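Local coordinates for putative secreted endoglycosylceramidase (Rhodococcus hoagii, PDB 6JYZ), which probably hydrolyses O-glycosidic bonds as a family 5 glycoside hydrolase, acting as an endoglycosidase on galactosylceramide-type glycolipids, at residues His125-Gly130 and Gly150-Pro155; Asn383-Asp388 and Gln395-Gly400; Gly430-Trp435 and Gly465-Glu470. All coordinates share one frame; numbering follows the deposited sequence.

Contact 1: His125-Gly130 and Gly150-Pro155; sequences HQDAWG and GWDGAP
His125 and Asp152 meet ring edge to carboxylate: ND1 of His125 gives a nearly straight bond to OD2 of Asp152 (3.2 Å, 169° at the hydrogen), with ring and carboxylate planes almost coplanar. Asn51 also donates to OD2. With chi1 near 60°, Asp152 turns its other oxygen, OD1, to 2.5 Å from OD2 of Asp127, so close that one of the two acids probably holds a proton. The tight packing is at Gly153. A side chain there would strike Trp129 O and Gln126 CB; here the bare CA lies 3.4 Å from His125 O. Beside it, the Ala154 methyl packs close against the Trp129 indole, toward its rim (CB to CE2 3.3 Å), while the Ala154 N-H reaches Trp129 O at 2.9 Å. The fit relaxes along the Trp151 indole, whose CD1 is 3.6 Å from Ala128 CB. Even this looser part is buried, with Arg173 in a cation-pi contact and His370 edge-to-face. A single antiparallel bridge, Asp127 with Asp152, and the flanking backbone bonds tie two loop segments beyond strand 119-124 at the C-terminal, active-site end of a family 5 (beta/alpha)8 barrel.

Contact 2: Asn383-Asp388 and Gln395-Gly400; sequences NLNRID and QGLVEG
Arg386 reaches across the hairpin and lays its guanidinium beside the backbone of 395-398. Its chain leaves with CG anti to the backbone N (chi1 -180°), runs straight, then bends at chi3 (-64°), which brings NH1 back to Gln395 O at 2.9 Å, the acceptor lying in the guanidinium plane and the donor in the carbonyl plane. The NH1 bond to Leu397 O is weak, and a water also bridges the two atoms. Val398 CG2 sits over one face of the group, 4.2 Å from NH2. Leu384 and Leu397 run side by side and point the same way, CD1 to CD2 4.0 Å. Asn385 lies alongside Leu397 too, its OD1 3.4 Å from CD2 and joined by a water to Gly396 O, while its ND2 is held by Trp362 O. Toward the turn of the hairpin, the Asp388 carboxylate and Gln395 amide are almost parallel as their side chains cross, Asp388 CB being 3.5 Å from Gln395 OE1; Gln395 NE2 bonds to Glu393 OE1. Backbone bonds set the antiparallel register, Arg386 N to Gly396 O (3.0 Å) and Gln395 N to Arg386 O (2.9 Å) among them. Val398 is the N-cap residue of helix 399-405, which packs Ala402 and Leu405 on Leu384, while Asn383 fastens the hairpin's base to the backbone of Trp360, just past strand 356-359.

Contact 3: Gly430-Trp435 and Gly465-Glu470; sequences GRIEAW and GEAAGE. With IPA (isopropyl alcohol), chain C.
Two neighbouring antiparallel strands of the C-terminal beta-sandwich, 431-437 and 460-467, pair here at the end where the chain turns its corners. Gly430 and Ala467 form a hydrogen-bonded pair, Gly430 N to Ala467 O at 3.0 Å and Ala467 N back to Gly430 O at 2.9 Å. Ile432 and Gly465 form the next such pair, with Ile432 N to Gly465 O at 2.8 Å. Between them lies the non-hydrogen-bonded pair Arg431-Glu466. Glu466 starts with CG anti to its N (chi1 -164°) and bends at chi2 (67°), folding its carboxylate back across the partner strand: OE2 lies 3.4 Å from Gly430 CA and OE1 3.5 Å from Arg431 CA. OE1 and the NE of Arg431 remain 4.7 Å apart, too far for a salt bridge, though the opposite charges probably attract. Trimming Glu466 to an alanine here would probably uncover the Gly430 backbone and leave Arg431 without this nearby negative charge. On the other face Ile432 CD1 meets the Ala467 methyl at 4.0 Å, and both side chains rest on Pro414 of strand 409-414, with Ile432 also reaching Phe424 of the facing sheet. Further along, Glu433 is held by salt bridges to Arg38 and Arg462; an isopropanol, probably from the crystallisation liquor, donates a hydrogen bond from O2 to Glu433 OE1 (2.9 Å) and is also bound by Arg411. Ile432 and Ala467 on the face turned to the second sheet, with Arg431, Glu433 and Glu466 on the opposite one, fit one layer of a two-sheet beta-sandwich.

Overall arrangement
The three contacts follow one another along the chain and none touches another. Contact 1 lies at the active-site end of the barrel, contact 2 on a hairpin that follows the last barrel strand, and contact 3 in the C-terminal sandwich, across the chain's centre from contact 1; the centres of 1 and 3 are 43 Å apart. Contacts 1 and 2 have centres 26 Å apart and nearest atoms about 13 Å apart, yet both reach Trp360, whose ring meets that of His125. Contacts 2 and 3 approach to about 10 Å at their nearest atoms. The isopropanol belongs to contact 3, whose nearest atoms are about 24 Å from those of contact 1.

Contact 1: His125-Gly130 and Gly150-Pro155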
ATOM      1  N   HIS A 125      -5.385   7.495   0.886  1.00  8.74           N
ATOM      2  CA  HIS A 125      -4.142   7.883   0.248  1.00  8.63           C
ATOM      3  C   HIS A 125      -4.060   9.383   0.119  1.00  9.59           C
ATOM      4  O   HIS A 125      -5.040  10.108  -0.069  1.00 10.67           O
ATOM      5  CB  HIS A 125      -4.043   7.246  -1.144  1.00  9.84           C
ATOM      6  CG  HIS A 125      -2.615   7.070  -1.609  1.00  9.08           C
ATOM      7  ND1 HIS A 125      -1.873   7.890  -2.438  1.00 13.04           N
ATOM      8  CD2 HIS A 125      -1.822   6.050  -1.190  1.00  7.55           C
ATOM      9  CE1 HIS A 125      -0.626   7.292  -2.497  1.00  8.54           C
ATOM     10  NE2 HIS A 125      -0.609   6.219  -1.765  1.00 12.50           N
ATOM     11  N   GLN A 126      -2.846   9.911   0.109  1.00  9.27           N
ATOM     12  CA  GLN A 126      -2.583  11.337  -0.167  1.00  9.44           C
ATOM     13  C   GLN A 126      -1.128  11.426  -0.595  1.00  9.56           C
ATOM     14  O   GLN A 126      -0.298  10.603  -0.183  1.00 10.42           O
ATOM     15  CB  GLN A 126      -2.845  12.211   1.073  1.00  9.42           C
ATOM     16  CG  GLN A 126      -1.920  11.943   2.270  1.00  9.89           C
ATOM     17  CD  GLN A 126      -0.541  12.545   2.178  1.00  9.87           C
ATOM     18  OE1 GLN A 126       0.464  11.985   2.771  1.00 13.32           O
ATOM     19  NE2 GLN A 126      -0.400  13.627   1.533  1.00  8.32           N
ATOM     20  N   ASP A 127      -0.830  12.433  -1.391  1.00  9.43           N
ATOM     21  CA  ASP A 127       0.559  12.879  -1.544  1.00 10.09           C
ATOM     22  C   ASP A 127       0.531  14.383  -1.400  1.00  9.27           C
ATOM     23  O   ASP A 127      -0.341  15.037  -1.976  1.00  9.85           O
ATOM     24  CB  ASP A 127       1.132  12.581  -2.947  1.00 10.65           C
ATOM     25  CG  ASP A 127       1.052  11.121  -3.309  1.00 12.81           C
ATOM     26  OD1 ASP A 127       1.918  10.350  -2.838  1.00 13.13           O
ATOM     27  OD2 ASP A 127       0.135  10.735  -4.068  1.00 12.90           O
ATOM     28  N   ALA A 128       1.477  14.951  -0.639  1.00  9.20           N
ATOM     29  CA  ALA A 128       1.538  16.405  -0.530  1.00 10.23           C
ATOM     30  C   ALA A 128       0.174  16.992  -0.177  1.00  9.17           C
ATOM     31  O   ALA A 128      -0.244  18.013  -0.719  1.00 10.23           O
ATOM     32  CB  ALA A 128       2.126  17.066  -1.778  1.00 10.54           C
ATOM     33  N   TRP A 129      -0.493  16.298   0.773  1.00  8.97           N
ATOM     34  CA  TRP A 129      -1.782  16.747   1.345  1.00  8.91           C
ATOM     35  C   TRP A 129      -2.997  16.562   0.419  1.00  8.37           C
ATOM     36  O   TRP A 129      -3.976  15.951   0.891  1.00  9.37           O
ATOM     37  CB  TRP A 129      -1.723  18.196   1.896  1.00  9.39           C
ATOM     38  CG  TRP A 129      -3.058  18.593   2.484  1.00  8.91           C
ATOM     39  CD1 TRP A 129      -3.971  19.410   1.861  1.00 10.26           C
ATOM     40  CD2 TRP A 129      -3.643  18.128   3.707  1.00  8.87           C
ATOM     41  NE1 TRP A 129      -5.071  19.507   2.692  1.00 10.41           N
ATOM     42  CE2 TRP A 129      -4.932  18.709   3.804  1.00  9.52           C
ATOM     43  CE3 TRP A 129      -3.218  17.262   4.729  1.00  9.15           C
ATOM     44  CZ2 TRP A 129      -5.790  18.415   4.865  1.00 10.11           C
ATOM     45  CZ3 TRP A 129      -4.088  16.975   5.766  1.00 10.17           C
ATOM     46  CH2 TRP A 129      -5.372  17.541   5.804  1.00 10.50           C
ATOM     47  N   GLY A 130      -3.007  17.122  -0.779  1.00  9.49           N
ATOM     48  CA  GLY A 130      -4.204  16.961  -1.595  1.00 10.41           C
ATOM     49  C   GLY A 130      -4.100  17.588  -2.950  1.00  9.80           C
ATOM     50  O   GLY A 130      -3.057  18.094  -3.364  1.00 10.22           O
ATOM     51  N   GLY A 150      -0.704  20.189  -7.924  1.00 10.79           N
ATOM     52  CA  GLY A 150      -1.669  19.488  -7.099  1.00 10.52           C
ATOM     53  C   GLY A 150      -1.490  17.966  -7.163  1.00 10.12           C
ATOM     54  O   GLY A 150      -1.055  17.428  -8.190  1.00 10.91           O
ATOM     55  N   TRP A 151      -1.900  17.308  -6.060  1.00  9.64           N
ATOM     56  CA  TRP A 151      -1.715  15.864  -5.952  1.00  9.67           C
ATOM     57  C   TRP A 151      -3.045  15.193  -5.629  1.00  9.73           C
ATOM     58  O   TRP A 151      -3.931  15.198  -6.496  1.00 11.17           O
ATOM     59  CB  TRP A 151      -0.585  15.559  -4.946  1.00 10.47           C
ATOM     60  CG  TRP A 151       0.744  16.052  -5.447  1.00  9.90           C
ATOM     61  CD1 TRP A 151       1.249  17.314  -5.307  1.00 10.77           C
ATOM     62  CD2 TRP A 151       1.681  15.292  -6.204  1.00 11.12           C
ATOM     63  NE1 TRP A 151       2.453  17.385  -5.948  1.00 11.23           N
ATOM     64  CE2 TRP A 151       2.748  16.173  -6.516  1.00 10.82           C
ATOM     65  CE3 TRP A 151       1.780  13.940  -6.588  1.00 12.15           C
ATOM     66  CZ2 TRP A 151       3.863  15.764  -7.259  1.00 11.77           C
ATOM     67  CZ3 TRP A 151       2.881  13.553  -7.338  1.00 12.56           C
ATOM     68  CH2 TRP A 151       3.901  14.452  -7.649  1.00 12.54           C
ATOM     69  N   ASP A 152      -3.205  14.642  -4.447  1.00  9.66           N
ATOM     70  CA  ASP A 152      -4.361  13.792  -4.107  1.00  9.94           C
ATOM     71  C   ASP A 152      -4.422  13.697  -2.615  1.00  9.53           C
ATOM     72  O   ASP A 152      -3.368  13.762  -1.950  1.00  9.85           O
ATOM     73  CB  ASP A 152      -4.246  12.393  -4.737  1.00 10.50           C
ATOM     74  CG  ASP A 152      -3.000  11.653  -4.275  1.00 10.53           C
ATOM     75  OD1 ASP A 152      -1.862  12.153  -4.638  1.00 11.15           O
ATOM     76  OD2 ASP A 152      -3.103  10.639  -3.604  1.00 12.20           O
ATOM     77  N   GLY A 153      -5.640  13.523  -2.063  1.00  9.72           N
ATOM     78  CA  GLY A 153      -5.811  13.385  -0.628  1.00  9.57           C
ATOM     79  C   GLY A 153      -7.021  14.165  -0.176  1.00  9.79           C
ATOM     80  O   GLY A 153      -8.177  13.759  -0.436  1.00 10.54           O
ATOM     81  N   ALA A 154      -6.783  15.250   0.523  1.00  9.42           N
ATOM     82  CA  ALA A 154      -7.852  15.970   1.188  1.00  9.58           C
ATOM     83  C   ALA A 154      -8.628  16.884   0.251  1.00  9.85           C
ATOM     84  O   ALA A 154      -8.097  17.458  -0.676  1.00  9.94           O
ATOM     85  CB  ALA A 154      -7.204  16.804   2.287  1.00 10.50           C
ATOM     86  N   PRO A 155      -9.936  17.066   0.543  1.00 10.12           N
ATOM     87  CA  PRO A 155     -10.738  18.006  -0.261  1.00 10.03           C
ATOM     88  C   PRO A 155     -10.350  19.454   0.001  1.00 10.21           C
ATOM     89  O   PRO A 155      -9.683  19.805   0.989  1.00  9.93           O
ATOM     90  CB  PRO A 155     -12.165  17.739   0.253  1.00 11.04           C
ATOM     91  CG  PRO A 155     -12.005  17.208   1.665  1.00 10.18           C
ATOM     92  CD  PRO A 155     -10.681  16.405   1.638  1.00 10.55           C
TER

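Contact 2: Asn383-Asp388 and Gln395-Gly400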
ATOM      1  N   ASN A 383       5.944   1.125 -14.014  1.00 13.86           N
ATOM      2  CA  ASN A 383       7.030   0.178 -13.765  1.00 13.04           C
ATOM      3  C   ASN A 383       6.545  -1.261 -13.698  1.00 13.84           C
ATOM      4  O   ASN A 383       7.361  -2.135 -13.398  1.00 15.07           O
ATOM      5  CB  ASN A 383       7.839   0.528 -12.485  1.00 12.21           C
ATOM      6  CG  ASN A 383       6.928   0.518 -11.252  1.00 11.45           C
ATOM      7  OD1 ASN A 383       5.716   0.262 -11.328  1.00 11.64           O
ATOM      8  ND2 ASN A 383       7.557   0.779 -10.126  1.00 11.18           N
ATOM      9  N   LEU A 384       5.290  -1.513 -14.061  1.00 13.00           N
ATOM     10  CA  LEU A 384       4.766  -2.867 -14.050  1.00 13.15           C
ATOM     11  C   LEU A 384       3.925  -2.991 -15.294  1.00 13.79           C
ATOM     12  O   LEU A 384       4.300  -3.774 -16.180  1.00 16.67           O
ATOM     13  CB  LEU A 384       4.018  -3.174 -12.740  1.00 13.48           C
ATOM     14  CG  LEU A 384       3.381  -4.563 -12.692  1.00 14.03           C
ATOM     15  CD1 LEU A 384       4.360  -5.698 -13.057  1.00 15.81           C
ATOM     16  CD2 LEU A 384       2.758  -4.847 -11.321  1.00 14.84           C
ATOM     17  N   ASN A 385       2.760  -2.385 -15.369  1.00 13.81           N
ATOM     18  CA  ASN A 385       2.042  -2.256 -16.644  1.00 13.55           C
ATOM     19  C   ASN A 385       2.505  -0.998 -17.326  1.00 16.94           C
ATOM     20  O   ASN A 385       2.492   0.068 -16.728  1.00 17.95           O
ATOM     21  CB  ASN A 385       0.555  -2.182 -16.377  1.00 13.70           C
ATOM     22  CG  ASN A 385       0.097  -3.509 -15.834  1.00 17.99           C
ATOM     23  OD1 ASN A 385      -0.018  -4.507 -16.586  1.00 19.78           O
ATOM     24  ND2 ASN A 385      -0.122  -3.619 -14.520  1.00 17.23           N
ATOM     25  N   ARG A 386       2.944  -1.136 -18.571  1.00 16.74           N
ATOM     26  CA  ARG A 386       3.415  -0.036 -19.360  1.00 18.23           C
ATOM     27  C   ARG A 386       2.245   0.559 -20.136  1.00 16.50           C
ATOM     28  O   ARG A 386       1.408  -0.165 -20.715  1.00 18.18           O
ATOM     29  CB  ARG A 386       4.310  -0.683 -20.419  1.00 19.25           C
ATOM     30  CG  ARG A 386       4.912   0.368 -21.355  1.00 24.74           C
ATOM     31  CD  ARG A 386       5.753  -0.258 -22.481  1.00 26.65           C
ATOM     32  NE  ARG A 386       6.918  -0.937 -21.882  1.00 27.88           N
ATOM     33  CZ  ARG A 386       7.079  -2.266 -21.736  1.00 25.89           C
ATOM     34  NH1 ARG A 386       6.162  -3.116 -22.163  1.00 25.66           N
ATOM     35  NH2 ARG A 386       8.206  -2.721 -21.235  1.00 24.87           N
ATOM     36  N   ILE A 387       2.094   1.888 -19.954  1.00 16.77           N
ATOM     37  CA  ILE A 387       1.041   2.651 -20.636  1.00 20.96           C
ATOM     38  C   ILE A 387       1.766   3.586 -21.575  1.00 20.31           C
ATOM     39  O   ILE A 387       2.677   4.334 -21.223  1.00 19.89           O
ATOM     40  CB  ILE A 387       0.129   3.385 -19.619  1.00 20.61           C
ATOM     41  CG1 ILE A 387      -0.771   2.355 -18.941  1.00 21.56           C
ATOM     42  CG2 ILE A 387      -0.662   4.560 -20.237  1.00 22.31           C
ATOM     43  CD1 ILE A 387      -1.718   2.879 -17.747  1.00 22.88           C
ATOM     44  N   ASP A 388       1.319   3.547 -22.843  1.00 19.86           N
ATOM     45  CA  ASP A 388       1.835   4.475 -23.831  1.00 19.66           C
ATOM     46  C   ASP A 388       1.160   5.853 -23.665  1.00 20.04           C
ATOM     47  O   ASP A 388      -0.063   5.911 -23.421  1.00 21.96           O
ATOM     48  CB  ASP A 388       1.604   3.866 -25.236  1.00 23.57           C
ATOM     49  CG  ASP A 388       2.381   4.646 -26.295  1.00 32.09           C
ATOM     50  OD1 ASP A 388       3.578   4.981 -26.039  1.00 38.41           O
ATOM     51  OD2 ASP A 388       1.753   4.982 -27.322  1.00 43.42           O
ATOM     52  N   GLN A 395       0.325  -1.479 -23.021  1.00 22.22           N
ATOM     53  CA  GLN A 395       1.210  -2.180 -23.944  1.00 21.33           C
ATOM     54  C   GLN A 395       2.253  -3.054 -23.234  1.00 22.21           C
ATOM     55  O   GLN A 395       3.468  -2.829 -23.269  1.00 22.53           O
ATOM     56  CB  GLN A 395       1.911  -1.149 -24.827  1.00 22.89           C
ATOM     57  CG  GLN A 395       0.924  -0.380 -25.676  1.00 23.99           C
ATOM     58  CD  GLN A 395       1.630   0.548 -26.654  1.00 28.22           C
ATOM     59  OE1 GLN A 395       2.807   0.872 -26.515  1.00 34.06           O
ATOM     60  NE2 GLN A 395       0.866   1.052 -27.602  1.00 30.75           N
ATOM     61  N   GLY A 396       1.741  -4.140 -22.685  1.00 25.69           N
ATOM     62  CA  GLY A 396       2.564  -5.143 -22.031  1.00 22.82           C
ATOM     63  C   GLY A 396       3.077  -4.746 -20.648  1.00 20.13           C
ATOM     64  O   GLY A 396       2.716  -3.712 -20.051  1.00 22.42           O
ATOM     65  N   LEU A 397       3.894  -5.638 -20.122  1.00 20.38           N
ATOM     66  CA  LEU A 397       4.459  -5.570 -18.790  1.00 17.69           C
ATOM     67  C   LEU A 397       5.915  -5.177 -18.898  1.00 18.65           C
ATOM     68  O   LEU A 397       6.625  -5.454 -19.881  1.00 18.50           O
ATOM     69  CB  LEU A 397       4.438  -6.956 -18.136  1.00 20.10           C
ATOM     70  CG  LEU A 397       3.054  -7.466 -17.718  1.00 21.98           C
ATOM     71  CD1 LEU A 397       3.097  -8.975 -17.421  1.00 26.88           C
ATOM     72  CD2 LEU A 397       2.535  -6.779 -16.464  1.00 28.38           C
ATOM     73  N   VAL A 398       6.451  -4.607 -17.808  1.00 16.48           N
ATOM     74  CA  VAL A 398       7.861  -4.342 -17.671  1.00 17.61           C
ATOM     75  C   VAL A 398       8.436  -5.649 -17.138  1.00 16.92           C
ATOM     76  O   VAL A 398       8.400  -5.954 -15.929  1.00 16.53           O
ATOM     77  CB  VAL A 398       8.093  -3.171 -16.689  1.00 16.40           C
ATOM     78  CG1 VAL A 398       9.577  -2.955 -16.434  1.00 17.08           C
ATOM     79  CG2 VAL A 398       7.454  -1.869 -17.214  1.00 19.13           C
ATOM     80  N   GLU A 399       8.915  -6.491 -18.058  1.00 16.99           N
ATOM     81  CA  GLU A 399       9.072  -7.908 -17.739  1.00 17.34           C
ATOM     82  C   GLU A 399      10.158  -8.163 -16.694  1.00 16.59           C
ATOM     83  O   GLU A 399       9.971  -9.085 -15.886  1.00 16.07           O
ATOM     84  CB  GLU A 399       9.421  -8.667 -19.042  1.00 21.39           C
ATOM     85  CG  GLU A 399       8.249  -8.745 -20.004  1.00 28.39           C
ATOM     86  CD  GLU A 399       7.058  -9.616 -19.609  1.00 33.05           C
ATOM     87  OE1 GLU A 399       7.120 -10.346 -18.528  1.00 35.25           O
ATOM     88  OE2 GLU A 399       6.021  -9.572 -20.378  1.00 37.06           O
ATOM     89  N   GLY A 400      11.254  -7.397 -16.691  1.00 16.08           N
ATOM     90  CA  GLY A 400      12.306  -7.598 -15.725  1.00 17.11           C
ATOM     91  C   GLY A 400      11.832  -7.436 -14.266  1.00 14.77           C
ATOM     92  O   GLY A 400      12.365  -8.071 -13.373  1.00 18.08           O
TER
HETATM   93  O   HOH W   1      -0.021  -3.953 -19.407  1.00 29.26           O
HETATM   94  O   HOH W   2       9.483  -5.754 -20.852  1.00 26.96           O
HETATM   95  O   HOH W   3       6.909  -5.808 -22.611  1.00 36.94           O

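Contact 3: Gly430-Trp435 and Gly465-Glu470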
ATOM      1  N   GLY A 430      -3.581 -27.879   8.701  1.00 15.23           N
ATOM      2  CA  GLY A 430      -4.552 -27.134   7.903  1.00 15.98           C
ATOM      3  C   GLY A 430      -4.162 -27.164   6.432  1.00 13.42           C
ATOM      4  O   GLY A 430      -3.238 -27.872   6.015  1.00 14.96           O
ATOM      5  N   ARG A 431      -4.880 -26.394   5.651  1.00 13.95           N
ATOM      6  CA  ARG A 431      -4.725 -26.404   4.208  1.00 13.52           C
ATOM      7  C   ARG A 431      -3.645 -25.434   3.730  1.00 14.43           C
ATOM      8  O   ARG A 431      -3.680 -24.218   4.021  1.00 16.27           O
ATOM      9  CB  ARG A 431      -6.051 -26.012   3.549  1.00 18.17           C
ATOM     10  CG  ARG A 431      -6.010 -26.016   2.033  1.00 21.70           C
ATOM     11  CD  ARG A 431      -7.345 -25.541   1.460  1.00 30.21           C
ATOM     12  NE  ARG A 431      -8.364 -26.492   1.855  1.00 42.73           N
ATOM     13  CZ  ARG A 431      -9.001 -27.287   1.006  1.00 52.74           C
ATOM     14  NH1 ARG A 431      -8.722 -27.250  -0.285  1.00 53.99           N
ATOM     15  NH2 ARG A 431      -9.923 -28.117   1.453  1.00 63.41           N
ATOM     16  N   ILE A 432      -2.678 -25.943   3.024  1.00 13.34           N
ATOM     17  CA  ILE A 432      -1.680 -25.118   2.352  1.00 12.61           C
ATOM     18  C   ILE A 432      -2.248 -24.594   1.062  1.00 12.72           C
ATOM     19  O   ILE A 432      -2.843 -25.383   0.279  1.00 12.92           O
ATOM     20  CB  ILE A 432      -0.451 -25.991   2.029  1.00 12.57           C
ATOM     21  CG1 ILE A 432       0.239 -26.415   3.325  1.00 13.71           C
ATOM     22  CG2 ILE A 432       0.532 -25.242   1.137  1.00 13.96           C
ATOM     23  CD1 ILE A 432       1.152 -27.654   3.177  1.00 16.20           C
ATOM     24  N   GLU A 433      -2.040 -23.310   0.731  1.00 12.51           N
ATOM     25  CA  GLU A 433      -2.355 -22.768  -0.561  1.00 11.88           C
ATOM     26  C   GLU A 433      -1.172 -22.007  -1.094  1.00 11.66           C
ATOM     27  O   GLU A 433      -0.664 -21.101  -0.376  1.00 12.12           O
ATOM     28  CB  GLU A 433      -3.530 -21.818  -0.477  1.00 13.55           C
ATOM     29  CG  GLU A 433      -4.795 -22.552  -0.067  1.00 15.66           C
ATOM     30  CD  GLU A 433      -6.036 -21.659   0.028  1.00 23.88           C
ATOM     31  OE1 GLU A 433      -6.269 -20.829  -0.888  1.00 23.46           O
ATOM     32  OE2 GLU A 433      -6.825 -21.893   0.946  1.00 24.77           O
ATOM     33  N   ALA A 434      -0.660 -22.321  -2.261  1.00 10.97           N
ATOM     34  CA  ALA A 434       0.543 -21.679  -2.774  1.00 11.08           C
ATOM     35  C   ALA A 434       0.388 -21.324  -4.237  1.00 10.97           C
ATOM     36  O   ALA A 434      -0.393 -21.984  -4.982  1.00 13.32           O
ATOM     37  CB  ALA A 434       1.768 -22.502  -2.508  1.00 12.01           C
ATOM     38  N   TRP A 435       1.157 -20.342  -4.699  1.00 10.78           N
ATOM     39  CA  TRP A 435       1.213 -19.902  -6.088  1.00 11.37           C
ATOM     40  C   TRP A 435       2.552 -20.248  -6.714  1.00 10.53           C
ATOM     41  O   TRP A 435       3.595 -20.085  -6.090  1.00 10.75           O
ATOM     42  CB  TRP A 435       1.086 -18.354  -6.074  1.00 11.09           C
ATOM     43  CG  TRP A 435       1.533 -17.684  -7.332  1.00 11.06           C
ATOM     44  CD1 TRP A 435       2.714 -17.010  -7.549  1.00 10.81           C
ATOM     45  CD2 TRP A 435       0.868 -17.636  -8.631  1.00 10.78           C
ATOM     46  NE1 TRP A 435       2.821 -16.545  -8.837  1.00 10.99           N
ATOM     47  CE2 TRP A 435       1.701 -16.940  -9.530  1.00 10.35           C
ATOM     48  CE3 TRP A 435      -0.401 -18.090  -9.058  1.00 11.54           C
ATOM     49  CZ2 TRP A 435       1.274 -16.646 -10.840  1.00 11.17           C
ATOM     50  CZ3 TRP A 435      -0.800 -17.789 -10.365  1.00 11.95           C
ATOM     51  CH2 TRP A 435       0.033 -17.079 -11.229  1.00 11.82           C
ATOM     52  N   GLY A 465      -2.997 -28.517  -0.543  1.00 14.02           N
ATOM     53  CA  GLY A 465      -2.744 -29.770   0.109  1.00 15.92           C
ATOM     54  C   GLY A 465      -2.948 -29.657   1.601  1.00 14.29           C
ATOM     55  O   GLY A 465      -3.191 -28.539   2.090  1.00 16.34           O
ATOM     56  N   GLU A 466      -2.970 -30.730   2.343  1.00 15.18           N
ATOM     57  CA  GLU A 466      -3.261 -30.710   3.762  1.00 15.09           C
ATOM     58  C   GLU A 466      -2.052 -31.118   4.577  1.00 15.58           C
ATOM     59  O   GLU A 466      -1.474 -32.188   4.354  1.00 16.98           O
ATOM     60  CB  GLU A 466      -4.369 -31.741   4.091  1.00 20.79           C
ATOM     61  CG  GLU A 466      -5.007 -31.522   5.465  1.00 27.47           C
ATOM     62  CD  GLU A 466      -5.849 -30.265   5.716  1.00 34.10           C
ATOM     63  OE1 GLU A 466      -6.204 -29.574   4.743  1.00 32.53           O
ATOM     64  OE2 GLU A 466      -6.160 -29.980   6.908  1.00 42.81           O
ATOM     65  N   ALA A 467      -1.731 -30.313   5.611  1.00 14.06           N
ATOM     66  CA  ALA A 467      -0.643 -30.586   6.529  1.00 13.95           C
ATOM     67  C   ALA A 467      -1.229 -30.993   7.867  1.00 14.46           C
ATOM     68  O   ALA A 467      -2.323 -30.529   8.226  1.00 15.67           O
ATOM     69  CB  ALA A 467       0.217 -29.317   6.679  1.00 17.08           C
ATOM     70  N   ALA A 468      -0.446 -31.749   8.641  1.00 14.56           N
ATOM     71  CA  ALA A 468      -0.846 -32.177   9.978  1.00 15.09           C
ATOM     72  C   ALA A 468       0.386 -32.398  10.827  1.00 17.88           C
ATOM     73  O   ALA A 468       0.572 -33.392  11.513  1.00 22.69           O
ATOM     74  CB  ALA A 468      -1.701 -33.424   9.850  1.00 19.21           C
ATOM     75  N   GLY A 469       1.313 -31.444  10.823  1.00 15.62           N
ATOM     76  CA  GLY A 469       2.589 -31.571  11.519  1.00 15.41           C
ATOM     77  C   GLY A 469       3.681 -30.882  10.686  1.00 13.54           C
ATOM     78  O   GLY A 469       3.383 -29.932   9.927  1.00 14.26           O
ATOM     79  N   GLU A 470       4.909 -31.343  10.776  1.00 13.50           N
ATOM     80  CA  GLU A 470       5.977 -30.789   9.967  1.00 14.16           C
ATOM     81  C   GLU A 470       5.668 -31.038   8.506  1.00 12.49           C
ATOM     82  O   GLU A 470       5.286 -32.187   8.134  1.00 14.88           O
ATOM     83  CB  GLU A 470       7.313 -31.447  10.282  1.00 16.51           C
ATOM     84  CG  GLU A 470       7.910 -31.051  11.625  1.00 20.18           C
ATOM     85  CD  GLU A 470       9.375 -31.484  11.788  1.00 22.67           C
ATOM     86  OE1 GLU A 470       9.859 -32.298  10.983  1.00 26.70           O
ATOM     87  OE2 GLU A 470       9.989 -31.003  12.740  1.00 29.07           O
TER
HETATM   88  C1  IPA C 502      -4.688 -16.467   1.284  1.00 30.23           C
HETATM   89  C2  IPA C 502      -5.618 -17.618   0.886  1.00 30.30           C
HETATM   90  C3  IPA C 502      -7.054 -17.231   0.751  1.00 32.81           C
HETATM   91  O2  IPA C 502      -5.251 -18.115  -0.407  1.00 22.94           O